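Local coordinates for protein type ii site-specific deoxyribonuclease (Klebsiella pneumoniae, PDB 6EKR) that probably cleaves double-stranded DNA at a specific recognition sequence, as a type IIP restriction endonuclease of the PD-(D/E)xK nuclease class, at residues V221-L226 / S259-Y264; Q205-Q210 / L252-L257; A189-P194 / Y294-S299. The protein carries 2 engineered substitutions. One frame throughout, in Å; residues are numbered along the deposited sequence.

Interaction 1: residues V221-L226 / S259-Y264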
ATOM      1  N   VAL A 221      -5.266 -22.275  12.638  1.00 53.82           N
ATOM      2  CA  VAL A 221      -4.983 -22.974  11.387  1.00 52.85           C
ATOM      3  C   VAL A 221      -3.825 -22.332  10.608  1.00 52.17           C
ATOM      4  O   VAL A 221      -3.004 -23.045  10.013  1.00 52.38           O
ATOM      5  CB  VAL A 221      -6.252 -23.072  10.512  1.00 53.11           C
ATOM      6  CG1 VAL A 221      -6.026 -23.993   9.317  1.00 53.14           C
ATOM      7  CG2 VAL A 221      -7.448 -23.563  11.349  1.00 53.12           C
ATOM      8  N   TYR A 222      -3.753 -20.999  10.627  1.00 51.06           N
ATOM      9  CA  TYR A 222      -2.720 -20.264   9.889  1.00 49.86           C
ATOM     10  C   TYR A 222      -1.851 -19.374  10.757  1.00 49.12           C
ATOM     11  O   TYR A 222      -2.342 -18.631  11.592  1.00 49.23           O
ATOM     12  CB  TYR A 222      -3.346 -19.460   8.755  1.00 49.75           C
ATOM     13  CG  TYR A 222      -3.767 -20.343   7.614  1.00 49.96           C
ATOM     14  CD1 TYR A 222      -2.876 -20.659   6.587  1.00 50.03           C
ATOM     15  CD2 TYR A 222      -5.041 -20.896   7.570  1.00 50.00           C
ATOM     16  CE1 TYR A 222      -3.255 -21.481   5.528  1.00 49.40           C
ATOM     17  CE2 TYR A 222      -5.423 -21.728   6.517  1.00 50.67           C
ATOM     18  CZ  TYR A 222      -4.522 -22.015   5.506  1.00 50.01           C
ATOM     19  OH  TYR A 222      -4.897 -22.844   4.482  1.00 50.39           O
ATOM     20  N   PHE A 223      -0.547 -19.465  10.547  1.00 48.26           N
ATOM     21  CA  PHE A 223       0.412 -18.709  11.332  1.00 47.45           C
ATOM     22  C   PHE A 223       1.370 -18.031  10.374  1.00 46.93           C
ATOM     23  O   PHE A 223       1.935 -18.672   9.484  1.00 46.99           O
ATOM     24  CB  PHE A 223       1.165 -19.632  12.305  1.00 47.53           C
ATOM     25  CG  PHE A 223       0.271 -20.333  13.300  1.00 47.10           C
ATOM     26  CD1 PHE A 223       0.042 -19.783  14.557  1.00 47.00           C
ATOM     27  CD2 PHE A 223      -0.336 -21.545  12.981  1.00 47.40           C
ATOM     28  CE1 PHE A 223      -0.776 -20.427  15.484  1.00 47.31           C
ATOM     29  CE2 PHE A 223      -1.162 -22.196  13.896  1.00 47.40           C
ATOM     30  CZ  PHE A 223      -1.379 -21.632  15.154  1.00 47.80           C
ATOM     31  N   SER A 224       1.538 -16.728  10.552  1.00 46.30           N
ATOM     32  CA  SER A 224       2.300 -15.921   9.609  1.00 45.57           C
ATOM     33  C   SER A 224       3.665 -15.601  10.159  1.00 45.38           C
ATOM     34  O   SER A 224       3.788 -15.144  11.296  1.00 45.78           O
ATOM     35  CB  SER A 224       1.565 -14.626   9.285  1.00 45.21           C
ATOM     36  OG  SER A 224       0.381 -14.877   8.551  1.00 45.08           O
ATOM     37  N   PHE A 225       4.691 -15.856   9.353  1.00 44.90           N
ATOM     38  CA  PHE A 225       6.047 -15.470   9.685  1.00 44.33           C
ATOM     39  C   PHE A 225       6.529 -14.596   8.558  1.00 44.40           C
ATOM     40  O   PHE A 225       6.494 -15.006   7.396  1.00 44.61           O
ATOM     41  CB  PHE A 225       6.959 -16.683   9.772  1.00 44.08           C
ATOM     42  CG  PHE A 225       6.540 -17.707  10.775  1.00 43.74           C
ATOM     43  CD1 PHE A 225       7.307 -17.925  11.909  1.00 43.40           C
ATOM     44  CD2 PHE A 225       5.410 -18.497  10.565  1.00 43.74           C
ATOM     45  CE1 PHE A 225       6.947 -18.908  12.837  1.00 43.29           C
ATOM     46  CE2 PHE A 225       5.040 -19.465  11.485  1.00 44.04           C
ATOM     47  CZ  PHE A 225       5.818 -19.677  12.627  1.00 43.52           C
ATOM     48  N   LEU A 226       7.004 -13.406   8.904  1.00 44.29           N
ATOM     49  CA  LEU A 226       7.405 -12.418   7.921  1.00 44.26           C
ATOM     50  C   LEU A 226       8.907 -12.430   7.672  1.00 44.13           C
ATOM     51  O   LEU A 226       9.699 -12.232   8.594  1.00 44.00           O
ATOM     52  CB  LEU A 226       6.948 -11.039   8.396  1.00 44.35           C
ATOM     53  CG  LEU A 226       7.039  -9.822   7.479  1.00 45.15           C
ATOM     54  CD1 LEU A 226       6.610 -10.146   6.057  1.00 46.28           C
ATOM     55  CD2 LEU A 226       6.174  -8.717   8.054  1.00 44.70           C
ATOM     56  N   SER A 259      -2.220 -10.978  14.994  1.00 53.99           N
ATOM     57  CA  SER A 259      -0.935 -11.389  15.533  1.00 53.81           C
ATOM     58  C   SER A 259      -0.146 -12.271  14.565  1.00 53.22           C
ATOM     59  O   SER A 259      -0.655 -13.271  14.069  1.00 53.33           O
ATOM     60  CB  SER A 259      -1.123 -12.093  16.872  1.00 53.82           C
ATOM     61  OG  SER A 259      -2.154 -13.050  16.755  1.00 55.58           O
ATOM     62  N   LEU A 260       1.095 -11.875  14.295  1.00 52.70           N
ATOM     63  CA  LEU A 260       2.030 -12.692  13.524  1.00 52.19           C
ATOM     64  C   LEU A 260       3.012 -13.365  14.470  1.00 52.53           C
ATOM     65  O   LEU A 260       3.319 -12.837  15.547  1.00 52.56           O
ATOM     66  CB  LEU A 260       2.805 -11.859  12.498  1.00 51.56           C
ATOM     67  CG  LEU A 260       2.068 -10.877  11.598  1.00 50.31           C
ATOM     68  CD1 LEU A 260       3.064 -10.249  10.663  1.00 49.37           C
ATOM     69  CD2 LEU A 260       0.937 -11.541  10.825  1.00 48.73           C
ATOM     70  N   SER A 261       3.515 -14.522  14.050  1.00 52.70           N
ATOM     71  CA  SER A 261       4.386 -15.324  14.879  1.00 53.05           C
ATOM     72  C   SER A 261       5.776 -14.727  14.989  1.00 53.72           C
ATOM     73  O   SER A 261       6.456 -14.905  16.002  1.00 53.99           O
ATOM     74  CB  SER A 261       4.461 -16.727  14.325  1.00 52.76           C
ATOM     75  OG  SER A 261       3.173 -17.304  14.347  1.00 53.50           O
ATOM     76  N   GLY A 262       6.197 -14.010  13.956  1.00 54.29           N
ATOM     77  CA  GLY A 262       7.526 -13.431  13.959  1.00 54.94           C
ATOM     78  C   GLY A 262       7.821 -12.537  12.782  1.00 55.61           C
ATOM     79  O   GLY A 262       7.125 -12.574  11.765  1.00 55.37           O
HETATM   80  N   MSE A 263       8.866 -11.728  12.962  1.00 56.19           N
HETATM   81  CA  MSE A 263       9.420 -10.841  11.954  1.00 57.71           C
HETATM   82  C   MSE A 263      10.904 -11.133  11.805  1.00 55.57           C
HETATM   83  O   MSE A 263      11.647 -11.153  12.792  1.00 55.80           O
HETATM   84  CB  MSE A 263       9.247  -9.396  12.392  1.00 57.36           C
HETATM   85  CG  MSE A 263       8.032  -8.696  11.807  1.00 60.27           C
HETATM   86 SE   MSE A 263       7.866  -6.884  12.553  1.00 65.13          SE
HETATM   87  CE  MSE A 263       9.767  -6.463  12.787  1.00 63.62           C
ATOM     88  N   TYR A 264      11.349 -11.355  10.576  1.00 53.86           N
ATOM     89  CA  TYR A 264      12.723 -11.788  10.365  1.00 51.90           C
ATOM     90  C   TYR A 264      13.449 -10.911   9.354  1.00 51.06           C
ATOM     91  O   TYR A 264      12.886 -10.527   8.325  1.00 51.12           O
ATOM     92  CB  TYR A 264      12.749 -13.269   9.968  1.00 51.55           C
ATOM     93  CG  TYR A 264      12.031 -14.176  10.963  1.00 50.86           C
ATOM     94  CD1 TYR A 264      12.735 -14.845  11.957  1.00 50.29           C
ATOM     95  CD2 TYR A 264      10.648 -14.344  10.918  1.00 50.33           C
ATOM     96  CE1 TYR A 264      12.090 -15.659  12.870  1.00 49.83           C
ATOM     97  CE2 TYR A 264       9.997 -15.154  11.831  1.00 50.47           C
ATOM     98  CZ  TYR A 264      10.726 -15.811  12.801  1.00 50.18           C
ATOM     99  OH  TYR A 264      10.089 -16.619  13.705  1.00 50.00           O
TER
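Strand 222-226 and the chain at 262-264 run parallel, their axes 4.8 Å apart at closest approach and inclined by 23°, with Leu-226 paired with Met-263. The ladder is read from Ser-261 N, which gives its hydrogen to Ser-224 O at 2.8 Å, through to Tyr-264 N, which donates to Leu-226 O at 2.7 Å. Between them Leu-226 N reaches Gly-262 O at 3.0 Å in a nearly straight bond (174°), approaching from outside the carbonyl plane. Leu-226 is thus gripped through both its N and its O.

On one face of the sheet, Ser-261 CB lies above the Phe-225 ring, 3.7 Å from its centroid, in a CH-pi contact. Tyr-264 points the same way alongside Phe-225, with Tyr-264 CE2 level with the Phe-225 ring plane at the edge, 3.9 Å from Phe-225 CD1; the Tyr-264 hydroxyl binds Asp-292 of helix 286-298. On the other face, Leu-226 and selenomethionine Met-263 lie side by side, Leu-226 CD2 to Met-263 CG 4.2 Å, while Leu-260 CD2 touches Ser-224 CB at 3.5 Å.

The two strands are neighbours in a mixed five-stranded sheet. Helix 247-257 lies on the chain path between them, after a small hairpin, giving a beta-alpha-beta crossover in the alpha/beta core expected of a PD-(D/E)xK nuclease.

Interaction 2: residues Q205-Q210 / L252-L257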
ATOM      1  N   GLN A 205      -0.160  -5.403   4.944  1.00 52.36           N
ATOM      2  CA  GLN A 205      -0.622  -6.510   4.113  1.00 52.09           C
ATOM      3  C   GLN A 205      -0.573  -7.916   4.780  1.00 51.23           C
ATOM      4  O   GLN A 205      -1.559  -8.664   4.725  1.00 51.03           O
ATOM      5  CB  GLN A 205       0.095  -6.473   2.757  1.00 52.21           C
ATOM      6  CG  GLN A 205      -0.791  -6.821   1.566  1.00 55.13           C
ATOM      7  CD  GLN A 205      -1.872  -5.757   1.265  1.00 58.10           C
ATOM      8  OE1 GLN A 205      -1.588  -4.688   0.694  1.00 57.58           O
ATOM      9  NE2 GLN A 205      -3.123  -6.063   1.640  1.00 58.41           N
ATOM     10  N   PRO A 206       0.563  -8.282   5.411  1.00 50.33           N
ATOM     11  CA  PRO A 206       0.586  -9.554   6.139  1.00 49.71           C
ATOM     12  C   PRO A 206      -0.353  -9.606   7.346  1.00 49.08           C
ATOM     13  O   PRO A 206      -0.874 -10.673   7.661  1.00 49.16           O
ATOM     14  CB  PRO A 206       2.041  -9.679   6.603  1.00 49.66           C
ATOM     15  CG  PRO A 206       2.582  -8.306   6.560  1.00 50.05           C
ATOM     16  CD  PRO A 206       1.868  -7.601   5.462  1.00 50.24           C
ATOM     17  N   PHE A 207      -0.555  -8.470   8.011  1.00 48.40           N
ATOM     18  CA  PHE A 207      -1.427  -8.402   9.177  1.00 47.61           C
ATOM     19  C   PHE A 207      -2.866  -8.597   8.750  1.00 47.15           C
ATOM     20  O   PHE A 207      -3.539  -9.473   9.260  1.00 47.07           O
ATOM     21  CB  PHE A 207      -1.258  -7.074   9.933  1.00 47.80           C
ATOM     22  CG  PHE A 207       0.026  -6.970  10.715  1.00 47.46           C
ATOM     23  CD1 PHE A 207       0.127  -7.522  11.989  1.00 47.44           C
ATOM     24  CD2 PHE A 207       1.135  -6.321  10.173  1.00 46.80           C
ATOM     25  CE1 PHE A 207       1.322  -7.433  12.715  1.00 48.26           C
ATOM     26  CE2 PHE A 207       2.329  -6.226  10.884  1.00 47.43           C
ATOM     27  CZ  PHE A 207       2.425  -6.780  12.159  1.00 47.83           C
ATOM     28  N   ALA A 208      -3.320  -7.792   7.796  1.00 46.87           N
ATOM     29  CA  ALA A 208      -4.664  -7.912   7.241  1.00 46.69           C
ATOM     30  C   ALA A 208      -4.958  -9.332   6.758  1.00 46.84           C
ATOM     31  O   ALA A 208      -6.037  -9.880   7.027  1.00 47.15           O
ATOM     32  CB  ALA A 208      -4.851  -6.942   6.119  1.00 46.57           C
ATOM     33  N   GLN A 209      -3.999  -9.931   6.057  1.00 46.62           N
ATOM     34  CA  GLN A 209      -4.153 -11.293   5.557  1.00 46.22           C
ATOM     35  C   GLN A 209      -4.329 -12.305   6.692  1.00 46.14           C
ATOM     36  O   GLN A 209      -5.150 -13.219   6.586  1.00 46.00           O
ATOM     37  CB  GLN A 209      -2.969 -11.668   4.683  1.00 45.95           C
ATOM     38  CG  GLN A 209      -3.117 -12.991   3.992  1.00 46.40           C
ATOM     39  CD  GLN A 209      -1.910 -13.340   3.152  1.00 48.19           C
ATOM     40  OE1 GLN A 209      -2.049 -13.792   2.010  1.00 48.84           O
ATOM     41  NE2 GLN A 209      -0.710 -13.129   3.706  1.00 48.44           N
ATOM     42  N   GLN A 210      -3.563 -12.132   7.771  1.00 46.07           N
ATOM     43  CA  GLN A 210      -3.638 -13.018   8.934  1.00 46.23           C
ATOM     44  C   GLN A 210      -5.027 -12.962   9.567  1.00 46.69           C
ATOM     45  O   GLN A 210      -5.647 -14.004   9.834  1.00 46.71           O
ATOM     46  CB  GLN A 210      -2.555 -12.659   9.954  1.00 46.11           C
ATOM     47  CG  GLN A 210      -2.456 -13.573  11.171  1.00 45.73           C
ATOM     48  CD  GLN A 210      -2.558 -15.059  10.841  1.00 45.93           C
ATOM     49  OE1 GLN A 210      -3.416 -15.748  11.379  1.00 46.30           O
ATOM     50  NE2 GLN A 210      -1.691 -15.553   9.956  1.00 44.97           N
ATOM     51  N   LEU A 252       0.279  -1.294  17.049  1.00 52.57           N
ATOM     52  CA  LEU A 252      -1.146  -1.227  16.744  1.00 53.02           C
ATOM     53  C   LEU A 252      -1.581  -2.448  15.947  1.00 52.97           C
ATOM     54  O   LEU A 252      -2.604  -3.063  16.254  1.00 53.26           O
ATOM     55  CB  LEU A 252      -1.490   0.048  15.979  1.00 53.08           C
ATOM     56  CG  LEU A 252      -1.908   1.291  16.773  1.00 54.15           C
ATOM     57  CD1 LEU A 252      -0.764   1.845  17.625  1.00 56.45           C
ATOM     58  CD2 LEU A 252      -2.415   2.376  15.830  1.00 53.87           C
ATOM     59  N   TYR A 253      -0.796  -2.817  14.942  1.00 52.86           N
ATOM     60  CA  TYR A 253      -1.135  -3.964  14.126  1.00 52.95           C
ATOM     61  C   TYR A 253      -1.116  -5.280  14.903  1.00 53.06           C
ATOM     62  O   TYR A 253      -2.078  -6.033  14.838  1.00 52.79           O
ATOM     63  CB  TYR A 253      -0.264  -4.029  12.871  1.00 53.22           C
ATOM     64  CG  TYR A 253      -0.587  -2.977  11.809  1.00 53.31           C
ATOM     65  CD1 TYR A 253      -1.701  -2.142  11.916  1.00 52.52           C
ATOM     66  CD2 TYR A 253       0.221  -2.841  10.681  1.00 53.87           C
ATOM     67  CE1 TYR A 253      -1.981  -1.193  10.945  1.00 52.69           C
ATOM     68  CE2 TYR A 253      -0.056  -1.904   9.700  1.00 53.53           C
ATOM     69  CZ  TYR A 253      -1.154  -1.084   9.834  1.00 53.41           C
ATOM     70  OH  TYR A 253      -1.410  -0.155   8.845  1.00 53.24           O
ATOM     71  N   GLN A 254      -0.045  -5.536  15.655  1.00 53.41           N
ATOM     72  CA  GLN A 254       0.050  -6.742  16.497  1.00 54.05           C
ATOM     73  C   GLN A 254      -1.073  -6.873  17.509  1.00 54.64           C
ATOM     74  O   GLN A 254      -1.605  -7.969  17.730  1.00 54.77           O
ATOM     75  CB  GLN A 254       1.364  -6.787  17.271  1.00 53.95           C
ATOM     76  CG  GLN A 254       2.434  -7.620  16.639  1.00 54.00           C
ATOM     77  CD  GLN A 254       2.016  -9.047  16.455  1.00 53.31           C
ATOM     78  OE1 GLN A 254       1.505  -9.418  15.404  1.00 54.47           O
ATOM     79  NE2 GLN A 254       2.220  -9.855  17.471  1.00 52.23           N
ATOM     80  N   LYS A 255      -1.412  -5.756  18.143  1.00 55.12           N
ATOM     81  CA  LYS A 255      -2.358  -5.777  19.231  1.00 55.69           C
ATOM     82  C   LYS A 255      -3.791  -5.795  18.727  1.00 55.54           C
ATOM     83  O   LYS A 255      -4.570  -6.649  19.133  1.00 55.94           O
ATOM     84  CB  LYS A 255      -2.125  -4.599  20.174  1.00 56.04           C
ATOM     85  CG  LYS A 255      -2.906  -4.715  21.472  1.00 58.41           C
ATOM     86  CD  LYS A 255      -2.276  -3.893  22.602  1.00 62.13           C
ATOM     87  CE  LYS A 255      -2.873  -4.281  23.957  1.00 63.79           C
ATOM     88  NZ  LYS A 255      -2.286  -3.487  25.070  1.00 65.37           N
ATOM     89  N   TYR A 256      -4.132  -4.879  17.827  1.00 55.32           N
ATOM     90  CA  TYR A 256      -5.530  -4.655  17.491  1.00 55.07           C
ATOM     91  C   TYR A 256      -5.968  -5.172  16.111  1.00 55.01           C
ATOM     92  O   TYR A 256      -7.158  -5.370  15.878  1.00 55.15           O
ATOM     93  CB  TYR A 256      -5.888  -3.177  17.685  1.00 55.26           C
ATOM     94  CG  TYR A 256      -5.404  -2.601  19.007  1.00 55.67           C
ATOM     95  CD1 TYR A 256      -6.044  -2.908  20.218  1.00 56.27           C
ATOM     96  CD2 TYR A 256      -4.303  -1.752  19.048  1.00 55.68           C
ATOM     97  CE1 TYR A 256      -5.591  -2.379  21.439  1.00 56.26           C
ATOM     98  CE2 TYR A 256      -3.837  -1.218  20.250  1.00 56.72           C
ATOM     99  CZ  TYR A 256      -4.478  -1.530  21.446  1.00 57.00           C
ATOM    100  OH  TYR A 256      -3.987  -0.984  22.627  1.00 56.32           O
ATOM    101  N   LEU A 257      -5.025  -5.405  15.201  1.00 54.85           N
ATOM    102  CA  LEU A 257      -5.381  -5.932  13.881  1.00 54.75           C
ATOM    103  C   LEU A 257      -5.242  -7.447  13.785  1.00 55.05           C
ATOM    104  O   LEU A 257      -6.185  -8.138  13.380  1.00 55.44           O
ATOM    105  CB  LEU A 257      -4.574  -5.255  12.769  1.00 54.90           C
ATOM    106  CG  LEU A 257      -4.809  -5.695  11.317  1.00 54.67           C
ATOM    107  CD1 LEU A 257      -6.258  -5.511  10.903  1.00 54.44           C
ATOM    108  CD2 LEU A 257      -3.907  -4.912  10.392  1.00 54.48           C
TER
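Phe-207 projects from residues 205-210 of helix 204-217 into the side of residues 252-257 of helix 247-257, and three side chains of that helix meet it in different ways. The two segments run nearly parallel (13°), with 10.3 Å between their axes, and the phenyl ring bridges the gap. Tyr-253 comes over a face: its CB stands above the middle of the Phe-207 ring, 3.5 Å from the centroid and almost on the normal, a CH-pi contact. The two side chains run roughly perpendicular to each other, and the ring planes are oblique at 53°, with centroids 5.3 Å apart.

Gln-254 comes to the rim instead. Its side chain folds back at chi2 (-59°), which brings Gln-254 OE1 into the Phe-207 ring plane at the edge, 3.3 Å from Phe-207 CE1. The same OE1 accepts a hydrogen bond from Leu-260 N, and NE2 donates to Ile-280 O, so both ends of the amide are held. Leu-257 meets the base of the phenylalanine side chain: its CD2 lies 3.4 Å from Phe-207 CB and 3.9 Å from Ala-208 N.

Beyond this contact, Tyr-253 OH makes a weak hydrogen bond to Gln-205 of the second subunit, and Leu-257 packs on Arg-211 of that subunit, which places the helix pair at the dimer interface. Chemically the contact is held by dispersion and CH-pi packing, with the amide oxygen lying near the ring edge at CE1, perhaps a mildly favourable arrangement.

Interaction 3: residues A189-P194 / Y294-S299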
ATOM      1  N   ALA A 189      -2.677 -27.521  10.136  1.00 57.98           N
ATOM      2  CA  ALA A 189      -2.044 -26.238  10.387  1.00 56.80           C
ATOM      3  C   ALA A 189      -0.972 -25.996   9.332  1.00 56.14           C
ATOM      4  O   ALA A 189      -0.352 -26.941   8.823  1.00 55.92           O
ATOM      5  CB  ALA A 189      -1.443 -26.195  11.772  1.00 56.70           C
ATOM      6  N   SER A 190      -0.765 -24.725   9.006  1.00 55.09           N
ATOM      7  CA  SER A 190       0.196 -24.336   7.988  1.00 53.98           C
ATOM      8  C   SER A 190       0.735 -22.952   8.262  1.00 53.05           C
ATOM      9  O   SER A 190       0.094 -22.146   8.947  1.00 52.94           O
ATOM     10  CB  SER A 190      -0.469 -24.347   6.615  1.00 54.18           C
ATOM     11  OG  SER A 190      -1.760 -23.772   6.688  1.00 55.23           O
ATOM     12  N   VAL A 191       1.919 -22.684   7.723  1.00 51.92           N
ATOM     13  CA  VAL A 191       2.507 -21.354   7.776  1.00 50.65           C
ATOM     14  C   VAL A 191       2.262 -20.594   6.483  1.00 49.83           C
ATOM     15  O   VAL A 191       1.991 -21.182   5.438  1.00 49.24           O
ATOM     16  CB  VAL A 191       4.017 -21.397   8.049  1.00 50.81           C
ATOM     17  CG1 VAL A 191       4.290 -22.166   9.313  1.00 50.93           C
ATOM     18  CG2 VAL A 191       4.770 -22.016   6.876  1.00 50.36           C
ATOM     19  N   VAL A 192       2.343 -19.275   6.586  1.00 49.08           N
ATOM     20  CA  VAL A 192       2.232 -18.385   5.452  1.00 48.38           C
ATOM     21  C   VAL A 192       3.400 -17.424   5.548  1.00 47.87           C
ATOM     22  O   VAL A 192       3.499 -16.651   6.503  1.00 47.75           O
ATOM     23  CB  VAL A 192       0.923 -17.598   5.485  1.00 48.43           C
ATOM     24  CG1 VAL A 192       0.866 -16.629   4.328  1.00 48.77           C
ATOM     25  CG2 VAL A 192      -0.266 -18.540   5.433  1.00 49.02           C
ATOM     26  N   ILE A 193       4.290 -17.484   4.565  1.00 47.23           N
ATOM     27  CA  ILE A 193       5.505 -16.677   4.590  1.00 46.68           C
ATOM     28  C   ILE A 193       5.480 -15.536   3.558  1.00 46.79           C
ATOM     29  O   ILE A 193       5.812 -15.735   2.391  1.00 46.61           O
ATOM     30  CB  ILE A 193       6.764 -17.548   4.453  1.00 46.35           C
ATOM     31  CG1 ILE A 193       6.740 -18.648   5.526  1.00 46.01           C
ATOM     32  CG2 ILE A 193       8.016 -16.681   4.552  1.00 45.49           C
ATOM     33  CD1 ILE A 193       7.477 -19.916   5.152  1.00 44.49           C
ATOM     34  N   PRO A 194       5.058 -14.332   3.994  1.00 46.93           N
ATOM     35  CA  PRO A 194       5.127 -13.180   3.119  1.00 46.90           C
ATOM     36  C   PRO A 194       6.570 -12.730   2.966  1.00 47.07           C
ATOM     37  O   PRO A 194       7.244 -12.446   3.957  1.00 47.40           O
ATOM     38  CB  PRO A 194       4.313 -12.118   3.869  1.00 46.91           C
ATOM     39  CG  PRO A 194       3.620 -12.832   4.978  1.00 46.73           C
ATOM     40  CD  PRO A 194       4.483 -13.976   5.305  1.00 46.76           C
ATOM     41  N   TYR A 294      11.277 -24.658  11.091  1.00 51.64           N
ATOM     42  CA  TYR A 294      11.474 -26.085  11.295  1.00 51.88           C
ATOM     43  C   TYR A 294      10.855 -26.498  12.606  1.00 52.03           C
ATOM     44  O   TYR A 294      10.086 -27.461  12.663  1.00 52.48           O
ATOM     45  CB  TYR A 294      12.955 -26.418  11.324  1.00 52.39           C
ATOM     46  CG  TYR A 294      13.264 -27.861  11.665  1.00 53.34           C
ATOM     47  CD1 TYR A 294      13.422 -28.810  10.661  1.00 54.02           C
ATOM     48  CD2 TYR A 294      13.417 -28.274  12.990  1.00 53.48           C
ATOM     49  CE1 TYR A 294      13.721 -30.124  10.960  1.00 54.14           C
ATOM     50  CE2 TYR A 294      13.705 -29.585  13.298  1.00 53.30           C
ATOM     51  CZ  TYR A 294      13.861 -30.503  12.278  1.00 54.12           C
ATOM     52  OH  TYR A 294      14.157 -31.816  12.561  1.00 55.27           O
ATOM     53  N   SER A 295      11.204 -25.766  13.659  1.00 51.90           N
ATOM     54  CA  SER A 295      10.670 -25.993  14.986  1.00 52.01           C
ATOM     55  C   SER A 295       9.146 -26.110  14.955  1.00 52.20           C
ATOM     56  O   SER A 295       8.589 -27.006  15.582  1.00 52.25           O
ATOM     57  CB  SER A 295      11.128 -24.875  15.922  1.00 51.99           C
ATOM     58  OG  SER A 295      10.323 -24.790  17.082  1.00 52.81           O
ATOM     59  N   PHE A 296       8.493 -25.218  14.203  1.00 52.64           N
ATOM     60  CA  PHE A 296       7.030 -25.194  14.053  1.00 52.79           C
ATOM     61  C   PHE A 296       6.500 -26.516  13.553  1.00 53.92           C
ATOM     62  O   PHE A 296       5.495 -27.025  14.063  1.00 54.06           O
ATOM     63  CB  PHE A 296       6.586 -24.077  13.094  1.00 51.89           C
ATOM     64  CG  PHE A 296       5.100 -24.065  12.800  1.00 49.83           C
ATOM     65  CD1 PHE A 296       4.226 -23.337  13.600  1.00 48.11           C
ATOM     66  CD2 PHE A 296       4.583 -24.772  11.717  1.00 48.30           C
ATOM     67  CE1 PHE A 296       2.857 -23.323  13.335  1.00 47.91           C
ATOM     68  CE2 PHE A 296       3.215 -24.765  11.441  1.00 47.24           C
ATOM     69  CZ  PHE A 296       2.352 -24.038  12.246  1.00 48.39           C
ATOM     70  N   PHE A 297       7.174 -27.057  12.547  1.00 55.25           N
ATOM     71  CA  PHE A 297       6.725 -28.280  11.917  1.00 56.93           C
ATOM     72  C   PHE A 297       7.118 -29.532  12.694  1.00 58.70           C
ATOM     73  O   PHE A 297       6.394 -30.540  12.653  1.00 59.13           O
ATOM     74  CB  PHE A 297       7.174 -28.339  10.462  1.00 56.11           C
ATOM     75  CG  PHE A 297       6.346 -27.478   9.550  1.00 55.17           C
ATOM     76  CD1 PHE A 297       5.129 -27.938   9.055  1.00 53.79           C
ATOM     77  CD2 PHE A 297       6.772 -26.204   9.200  1.00 53.59           C
ATOM     78  CE1 PHE A 297       4.362 -27.152   8.218  1.00 52.52           C
ATOM     79  CE2 PHE A 297       6.013 -25.414   8.369  1.00 53.16           C
ATOM     80  CZ  PHE A 297       4.802 -25.891   7.874  1.00 53.71           C
ATOM     81  N   ARG A 298       8.241 -29.464  13.410  1.00 60.57           N
ATOM     82  CA  ARG A 298       8.613 -30.529  14.342  1.00 62.49           C
ATOM     83  C   ARG A 298       7.528 -30.610  15.415  1.00 63.61           C
ATOM     84  O   ARG A 298       7.020 -31.693  15.717  1.00 63.78           O
ATOM     85  CB  ARG A 298      10.002 -30.285  14.953  1.00 62.37           C
ATOM     86  CG  ARG A 298      10.371 -31.237  16.087  1.00 62.65           C
ATOM     87  CD  ARG A 298      11.870 -31.244  16.406  1.00 63.10           C
ATOM     88  NE  ARG A 298      12.400 -29.944  16.828  1.00 64.29           N
ATOM     89  CZ  ARG A 298      13.675 -29.721  17.164  1.00 65.07           C
ATOM     90  NH1 ARG A 298      14.568 -30.710  17.144  1.00 64.67           N
ATOM     91  NH2 ARG A 298      14.065 -28.500  17.515  1.00 65.10           N
ATOM     92  N   SER A 299       7.153 -29.448  15.944  1.00 65.09           N
ATOM     93  CA  SER A 299       6.031 -29.326  16.866  1.00 66.62           C
ATOM     94  C   SER A 299       4.690 -29.784  16.260  1.00 67.92           C
ATOM     95  O   SER A 299       3.739 -30.059  16.992  1.00 67.98           O
ATOM     96  CB  SER A 299       5.928 -27.885  17.349  1.00 66.39           C
ATOM     97  OG  SER A 299       4.738 -27.677  18.078  1.00 66.54           O
TER
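Val-191 and Phe-296 carry the CH-pi part of this contact between strand 190-194 and the C-terminal helix. Val-191 CG1 lies over one face of the Phe-296 ring, displaced from the middle toward the rim, 3.8 Å from the centroid and 23° off the normal. Its nearest ring atom is Phe-296 CE2, at 3.5 Å. Each of the two side chains reaches past the other toward the opposite backbone, the methyl covering the CD2-CE2 side of the ring.

Plain apolar contacts surround that pair. Phe-297 receives both methyls of the same valine: its CE2 is 3.8 Å from Val-191 CG1 and 3.9 Å from Val-191 CG2, with CG2 near the ring plane at the edge. Ala-189 CB adds a looser touch on Phe-296 CZ at 4.4 Å.

Within the helix, Phe-296 CD2 lies 3.6 Å above the Phe-297 ring plane. The first torsions of the two phenylalanines differ: Phe-296 has CG opposite its own nitrogen (chi1 175°), whereas Phe-297 swings CG beside the nitrogen, and in this way two successive helix residues both reach one valine. Polar bonds run elsewhere: Arg-298 N to Tyr-294 O along the helix, and the backbones of Ser-190 and Val-192 to strand 222-227.

The helix axis runs nearly opposite to the strand (164°), 9.9 Å from it. Val-191 also meets Phe-225 and Ile-182 on the flanking strands, and Phe-296 meets Phe-223. Helix 286-298 thereby covers one side of the sheet, while Val-192 and Pro-194 point to the other, where they meet Gln-209 and Pro-206 of helix 204-217.

The three contacts build one layered unit around the mixed sheet. Interactions 1 and 3 have centres about 9 Å apart and share it: strand 190-194 adjoins strand 222-227, and Ser-190 N to Val-221 O and Val-192 N to Phe-223 O, each 3.0 Å apart, probably form hydrogen bonds. Interaction 2, its centre about 10 Å from that of interaction 1, joins it through the bond between Gln-254 OE1 and Leu-260 N, 2.7 Å; their segments alternate along the chain. Interactions 2 and 3, with centres about 18 Å apart, touch lightly, as at the two prolines. Of the three, only interaction 2 reaches the second subunit.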